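Local coordinates for protein glutathione S-transferase (Acinetobacter baumannii, PDB 4MP4) that probably catalyses the conjugation of glutathione to electrophilic substrates, as a member of the glutathione transferase family, at residues A[6-18]-A[28-42]. Sequence-based numbering, arbitrary orientation.
Sequences EYFKLYTDSQFLS and LHEKQIPFEIAAIDL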
loop_
_atom_site.group_PDB
_atom_site.type_symbol
_atom_site.label_atom_id
_atom_site.label_comp_id
_atom_site.label_asym_id
_atom_site.label_seq_id
_atom_site.Cartn_x
_atom_site.Cartn_y
_atom_site.Cartn_z
ATOM N N GLU A 6 11.204 20.321 -12.919
ATOM C CA GLU A 6 11.580 21.723 -12.761
ATOM C C GLU A 6 10.733 22.443 -11.710
ATOM O O GLU A 6 11.170 23.434 -11.135
ATOM C CB GLU A 6 11.504 22.461 -14.102
ATOM C CG GLU A 6 12.254 23.799 -14.127
ATOM C CD GLU A 6 13.771 23.639 -14.039
ATOM O OE1 GLU A 6 14.302 22.652 -14.594
ATOM O OE2 GLU A 6 14.431 24.496 -13.412
ATOM N N TYR A 7 9.521 21.952 -11.470
ATOM C CA TYR A 7 8.667 22.466 -10.395
ATOM C C TYR A 7 8.065 21.316 -9.570
ATOM O O TYR A 7 7.282 20.505 -10.080
ATOM C CB TYR A 7 7.552 23.368 -10.951
ATOM C CG TYR A 7 6.426 23.652 -9.966
ATOM C CD1 TYR A 7 6.647 24.419 -8.823
ATOM C CD2 TYR A 7 5.137 23.161 -10.188
ATOM C CE1 TYR A 7 5.620 24.687 -7.924
ATOM C CE2 TYR A 7 4.097 23.417 -9.294
ATOM C CZ TYR A 7 4.346 24.180 -8.160
ATOM O OH TYR A 7 3.330 24.445 -7.259
ATOM N N PHE A 8 8.439 21.252 -8.296
ATOM C CA PHE A 8 7.973 20.204 -7.395
ATOM C C PHE A 8 7.414 20.853 -6.143
ATOM O O PHE A 8 8.088 21.658 -5.509
ATOM C CB PHE A 8 9.130 19.299 -6.978
ATOM C CG PHE A 8 9.514 18.267 -7.997
ATOM C CD1 PHE A 8 8.760 17.109 -8.149
ATOM C CD2 PHE A 8 10.646 18.436 -8.783
ATOM C CE1 PHE A 8 9.120 16.140 -9.088
ATOM C CE2 PHE A 8 11.016 17.477 -9.720
ATOM C CZ PHE A 8 10.250 16.322 -9.869
ATOM N N LYS A 9 6.190 20.512 -5.772
ATOM C CA LYS A 9 5.653 20.996 -4.505
ATOM C C LYS A 9 5.056 19.862 -3.660
ATOM O O LYS A 9 4.322 19.028 -4.181
ATOM C CB LYS A 9 4.615 22.097 -4.729
ATOM C CG LYS A 9 4.174 22.749 -3.436
ATOM C CD LYS A 9 3.136 23.802 -3.650
ATOM C CE LYS A 9 3.591 25.121 -3.092
ATOM N NZ LYS A 9 4.756 25.625 -3.863
ATOM N N LEU A 10 5.376 19.851 -2.366
ATOM C CA LEU A 10 4.891 18.830 -1.435
ATOM C C LEU A 10 3.844 19.390 -0.479
ATOM O O LEU A 10 4.097 20.378 0.194
ATOM C CB LEU A 10 6.059 18.231 -0.631
ATOM C CG LEU A 10 5.695 17.246 0.496
ATOM C CD1 LEU A 10 4.968 15.993 -0.033
ATOM C CD2 LEU A 10 6.911 16.854 1.275
ATOM N N TYR A 11 2.673 18.762 -0.413
ATOM C CA TYR A 11 1.638 19.208 0.524
ATOM C C TYR A 11 1.570 18.296 1.748
ATOM O O TYR A 11 1.371 17.088 1.631
ATOM C CB TYR A 11 0.264 19.326 -0.155
ATOM C CG TYR A 11 0.240 20.330 -1.290
ATOM C CD1 TYR A 11 0.937 20.082 -2.466
ATOM C CD2 TYR A 11 -0.464 21.530 -1.186
ATOM C CE1 TYR A 11 0.943 20.986 -3.498
ATOM C CE2 TYR A 11 -0.467 22.443 -2.215
ATOM C CZ TYR A 11 0.240 22.167 -3.374
ATOM O OH TYR A 11 0.250 23.058 -4.431
ATOM N N THR A 12 1.740 18.886 2.924
ATOM C CA THR A 12 1.643 18.145 4.171
ATOM C C THR A 12 0.450 18.614 5.009
ATOM O O THR A 12 -0.154 19.635 4.705
ATOM C CB THR A 12 2.920 18.315 5.014
ATOM O OG1 THR A 12 2.834 17.477 6.177
ATOM C CG2 THR A 12 3.068 19.757 5.450
ATOM N N ASP A 13 0.110 17.872 6.061
ATOM C CA ASP A 13 -0.868 18.362 7.020
ATOM C C ASP A 13 -0.226 19.511 7.802
ATOM O O ASP A 13 0.983 19.531 7.991
ATOM C CB ASP A 13 -1.311 17.258 7.972
ATOM C CG ASP A 13 -0.158 16.676 8.778
ATOM O OD1 ASP A 13 0.827 16.198 8.177
ATOM O OD2 ASP A 13 -0.245 16.688 10.020
ATOM N N SER A 14 -1.031 20.468 8.249
ATOM C CA SER A 14 -0.506 21.687 8.857
ATOM C C SER A 14 0.272 21.432 10.156
ATOM O O SER A 14 1.095 22.246 10.566
ATOM C CB SER A 14 -1.640 22.667 9.131
ATOM O OG SER A 14 -2.451 22.206 10.202
ATOM N N GLN A 15 0.013 20.309 10.811
ATOM C CA GLN A 15 0.723 20.024 12.044
ATOM C C GLN A 15 1.919 19.105 11.836
ATOM O O GLN A 15 2.569 18.726 12.798
ATOM C CB GLN A 15 -0.220 19.424 13.082
ATOM C CG GLN A 15 -0.957 20.426 13.952
ATOM C CD GLN A 15 -2.018 19.742 14.776
ATOM O OE1 GLN A 15 -1.871 19.573 15.992
ATOM N NE2 GLN A 15 -3.086 19.301 14.109
ATOM N N PHE A 16 2.190 18.745 10.584
ATOM C CA PHE A 16 3.334 17.897 10.234
ATOM C C PHE A 16 3.372 16.560 10.974
ATOM O O PHE A 16 4.445 16.045 11.258
ATOM C CB PHE A 16 4.642 18.639 10.489
ATOM C CG PHE A 16 4.926 19.717 9.502
ATOM C CD1 PHE A 16 4.150 20.882 9.477
ATOM C CD2 PHE A 16 5.968 19.582 8.594
ATOM C CE1 PHE A 16 4.399 21.890 8.554
ATOM C CE2 PHE A 16 6.235 20.594 7.671
ATOM C CZ PHE A 16 5.446 21.748 7.650
ATOM N N LEU A 17 2.203 16.006 11.278
ATOM C CA LEU A 17 2.099 14.748 12.007
ATOM C C LEU A 17 2.090 13.538 11.083
ATOM O O LEU A 17 2.231 12.411 11.542
ATOM C CB LEU A 17 0.819 14.717 12.845
ATOM C CG LEU A 17 0.636 15.770 13.938
ATOM C CD1 LEU A 17 -0.618 15.473 14.713
ATOM C CD2 LEU A 17 1.849 15.818 14.874
ATOM N N SER A 18 1.910 13.768 9.789
ATOM C CA SER A 18 1.772 12.676 8.837
ATOM C C SER A 18 3.063 11.889 8.639
ATOM O O SER A 18 4.093 12.457 8.301
ATOM C CB SER A 18 1.295 13.205 7.483
ATOM O OG SER A 18 1.375 12.190 6.502
ATOM N N LEU A 28 12.637 13.091 -1.176
ATOM C CA LEU A 28 13.061 14.228 -1.988
ATOM C C LEU A 28 14.447 14.727 -1.579
ATOM O O LEU A 28 15.311 14.897 -2.425
ATOM C CB LEU A 28 12.033 15.357 -1.910
ATOM C CG LEU A 28 10.668 15.076 -2.558
ATOM C CD1 LEU A 28 9.574 15.983 -1.968
ATOM C CD2 LEU A 28 10.768 15.275 -4.065
ATOM N N HIS A 29 14.660 14.934 -0.282
ATOM C CA HIS A 29 15.951 15.404 0.209
ATOM C C HIS A 29 17.111 14.452 -0.064
ATOM O O HIS A 29 18.190 14.887 -0.441
ATOM C CB HIS A 29 15.876 15.760 1.697
ATOM C CG HIS A 29 15.366 17.140 1.950
ATOM N ND1 HIS A 29 16.152 18.260 1.806
ATOM C CD2 HIS A 29 14.138 17.586 2.311
ATOM C CE1 HIS A 29 15.436 19.337 2.073
ATOM N NE2 HIS A 29 14.210 18.953 2.387
ATOM N N GLU A 30 16.897 13.159 0.130
ATOM C CA GLU A 30 17.911 12.166 -0.227
ATOM C C GLU A 30 18.268 12.197 -1.730
ATOM O O GLU A 30 19.437 12.116 -2.100
ATOM C CB GLU A 30 17.446 10.774 0.190
ATOM C CG GLU A 30 17.338 10.573 1.708
ATOM C CD GLU A 30 18.676 10.267 2.357
ATOM O OE1 GLU A 30 18.826 10.515 3.575
ATOM O OE2 GLU A 30 19.584 9.776 1.646
ATOM N N LYS A 31 17.263 12.331 -2.591
ATOM C CA LYS A 31 17.499 12.376 -4.031
ATOM C C LYS A 31 17.990 13.749 -4.486
ATOM O O LYS A 31 18.251 13.970 -5.671
ATOM C CB LYS A 31 16.226 12.004 -4.795
ATOM C CG LYS A 31 15.820 10.538 -4.658
ATOM C CD LYS A 31 14.513 10.261 -5.386
ATOM C CE LYS A 31 14.742 10.019 -6.862
ATOM N NZ LYS A 31 15.660 8.857 -6.991
ATOM N N GLN A 32 18.106 14.666 -3.537
ATOM C CA GLN A 32 18.467 16.048 -3.830
ATOM C C GLN A 32 17.634 16.649 -4.954
ATOM O O GLN A 32 18.162 17.238 -5.887
ATOM C CB GLN A 32 19.961 16.178 -4.111
ATOM C CG GLN A 32 20.812 15.797 -2.912
ATOM C CD GLN A 32 22.280 16.121 -3.100
ATOM O OE1 GLN A 32 22.967 15.490 -3.900
ATOM N NE2 GLN A 32 22.767 17.112 -2.363
ATOM N N ILE A 33 16.321 16.490 -4.845
ATOM C CA ILE A 33 15.392 17.167 -5.729
ATOM C C ILE A 33 14.908 18.439 -5.049
ATOM O O ILE A 33 14.441 18.400 -3.915
ATOM C CB ILE A 33 14.203 16.261 -6.060
ATOM C CG1 ILE A 33 14.706 15.004 -6.773
ATOM C CG2 ILE A 33 13.177 17.001 -6.885
ATOM C CD1 ILE A 33 13.719 13.868 -6.783
ATOM N N PRO A 34 15.049 19.582 -5.728
ATOM C CA PRO A 34 14.589 20.828 -5.116
ATOM C C PRO A 34 13.083 20.868 -5.191
ATOM O O PRO A 34 12.525 20.425 -6.197
ATOM C CB PRO A 34 15.205 21.902 -6.016
ATOM C CG PRO A 34 15.387 21.226 -7.331
ATOM C CD PRO A 34 15.676 19.798 -7.044
ATOM N N PHE A 35 12.433 21.373 -4.148
ATOM C CA PHE A 35 10.976 21.381 -4.104
ATOM C C PHE A 35 10.505 22.368 -3.069
ATOM O O PHE A 35 11.267 22.746 -2.184
ATOM C CB PHE A 35 10.432 19.987 -3.759
ATOM C CG PHE A 35 10.752 19.534 -2.355
ATOM C CD1 PHE A 35 11.966 18.958 -2.062
ATOM C CD2 PHE A 35 9.826 19.680 -1.334
ATOM C CE1 PHE A 35 12.257 18.534 -0.766
ATOM C CE2 PHE A 35 10.109 19.257 -0.048
ATOM C CZ PHE A 35 11.326 18.679 0.233
ATOM N N GLU A 36 9.242 22.763 -3.174
ATOM C CA GLU A 36 8.622 23.686 -2.232
ATOM C C GLU A 36 7.612 22.918 -1.400
ATOM O O GLU A 36 6.994 21.957 -1.879
ATOM C CB GLU A 36 7.903 24.831 -2.967
ATOM C CG GLU A 36 8.767 25.594 -3.988
ATOM C CD GLU A 36 7.946 26.380 -5.019
ATOM O OE1 GLU A 36 6.752 26.067 -5.220
ATOM O OE2 GLU A 36 8.499 27.313 -5.640
ATOM N N ILE A 37 7.430 23.354 -0.161
ATOM C CA ILE A 37 6.511 22.706 0.758
ATOM C C ILE A 37 5.326 23.617 1.093
ATOM O O ILE A 37 5.476 24.831 1.211
ATOM C CB ILE A 37 7.247 22.290 2.058
ATOM C CG1 ILE A 37 6.403 21.321 2.886
ATOM C CG2 ILE A 37 7.612 23.495 2.891
ATOM C CD1 ILE A 37 7.153 20.063 3.270
ATOM N N ALA A 38 4.145 23.035 1.247
ATOM C CA ALA A 38 2.984 23.792 1.707
ATOM C C ALA A 38 2.114 22.939 2.635
ATOM O O ALA A 38 2.244 21.715 2.671
ATOM C CB ALA A 38 2.171 24.309 0.520
ATOM N N ALA A 39 1.212 23.582 3.369
ATOM C CA ALA A 39 0.382 22.872 4.341
ATOM C C ALA A 39 -1.119 23.032 4.111
ATOM O O ALA A 39 -1.586 24.095 3.700
ATOM C CB ALA A 39 0.738 23.305 5.755
ATOM N N ILE A 40 -1.851 21.958 4.407
ATOM C CA ILE A 40 -3.312 21.922 4.406
ATOM C C ILE A 40 -3.890 21.455 5.755
ATOM O O ILE A 40 -3.375 20.517 6.365
ATOM C CB ILE A 40 -3.806 20.969 3.341
ATOM C CG1 ILE A 40 -3.234 21.378 1.986
ATOM C CG2 ILE A 40 -5.315 20.961 3.317
ATOM C CD1 ILE A 40 -3.234 20.262 0.991
ATOM N N ASP A 41 -4.942 22.122 6.229
ATOM C CA ASP A 41 -5.635 21.707 7.447
ATOM C C ASP A 41 -6.706 20.692 7.127
ATOM O O ASP A 41 -7.120 20.557 5.970
ATOM C CB ASP A 41 -6.281 22.884 8.161
ATOM C CG ASP A 41 -5.288 23.716 8.915
ATOM O OD1 ASP A 41 -4.261 24.085 8.313
ATOM O OD2 ASP A 41 -5.532 23.993 10.107
ATOM N N LEU A 42 -7.171 19.999 8.162
ATOM C CA LEU A 42 -8.085 18.877 7.984
ATOM C C LEU A 42 -9.523 19.223 8.385
ATOM O O LEU A 42 -10.369 19.520 7.529
ATOM C CB LEU A 42 -7.573 17.664 8.768
ATOM C CG LEU A 42 -6.042 17.483 8.734
ATOM C CD1 LEU A 42 -5.594 16.388 9.690
ATOM C CD2 LEU A 42 -5.510 17.214 7.319
#
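Glu36 OE1 forms a salt bridge with Lys9 NZ, 2.5 Å away, and the same oxygen lies 3.2 Å from Tyr7 CE1, near the ring plane at its edge. Ring and carboxylate are turned 76° against each other. Lys9 leaves the strand with CG anti to its backbone N (chi1 -172°), then bends at chi3 and chi4, which brings the ammonium back over Glu36 while CE rests against the methyl of Ala38. Further along this face, Ile40 CD1 approaches Tyr11 CD2 to 3.7 Å.

Beneath these side chains strands 8-13 and 36-40 pair in parallel. Glu36 N bonds to Phe8 O and Glu36 O receives Leu10 N at 2.7 Å; the alternation continues through Ala38 and Thr12 to Ile40 N on Thr12 O, before a weak bond from Ser14 N to Ile40 O.

On the other face Leu10 CD2 lies 3.8 Å from Ile37 CD1, the two side chains running abreast in the same direction. Ile33 sets CG2 over the Phe8 ring in a CH-pi contact, 3.9 Å from its centroid, and Phe8 CB packs on Phe35 CB.

The two strands and helix 19-30 form the beta-alpha-beta unit that opens the thioredoxin-like domain of the GST fold: Val24 and Phe25 of that helix pack on Leu10, Leu81 and Leu84 of helix 74-84 on Phe8, and strand 63-66 flanks 8-13, leaving 36-40 at one edge of the chain's mixed sheet.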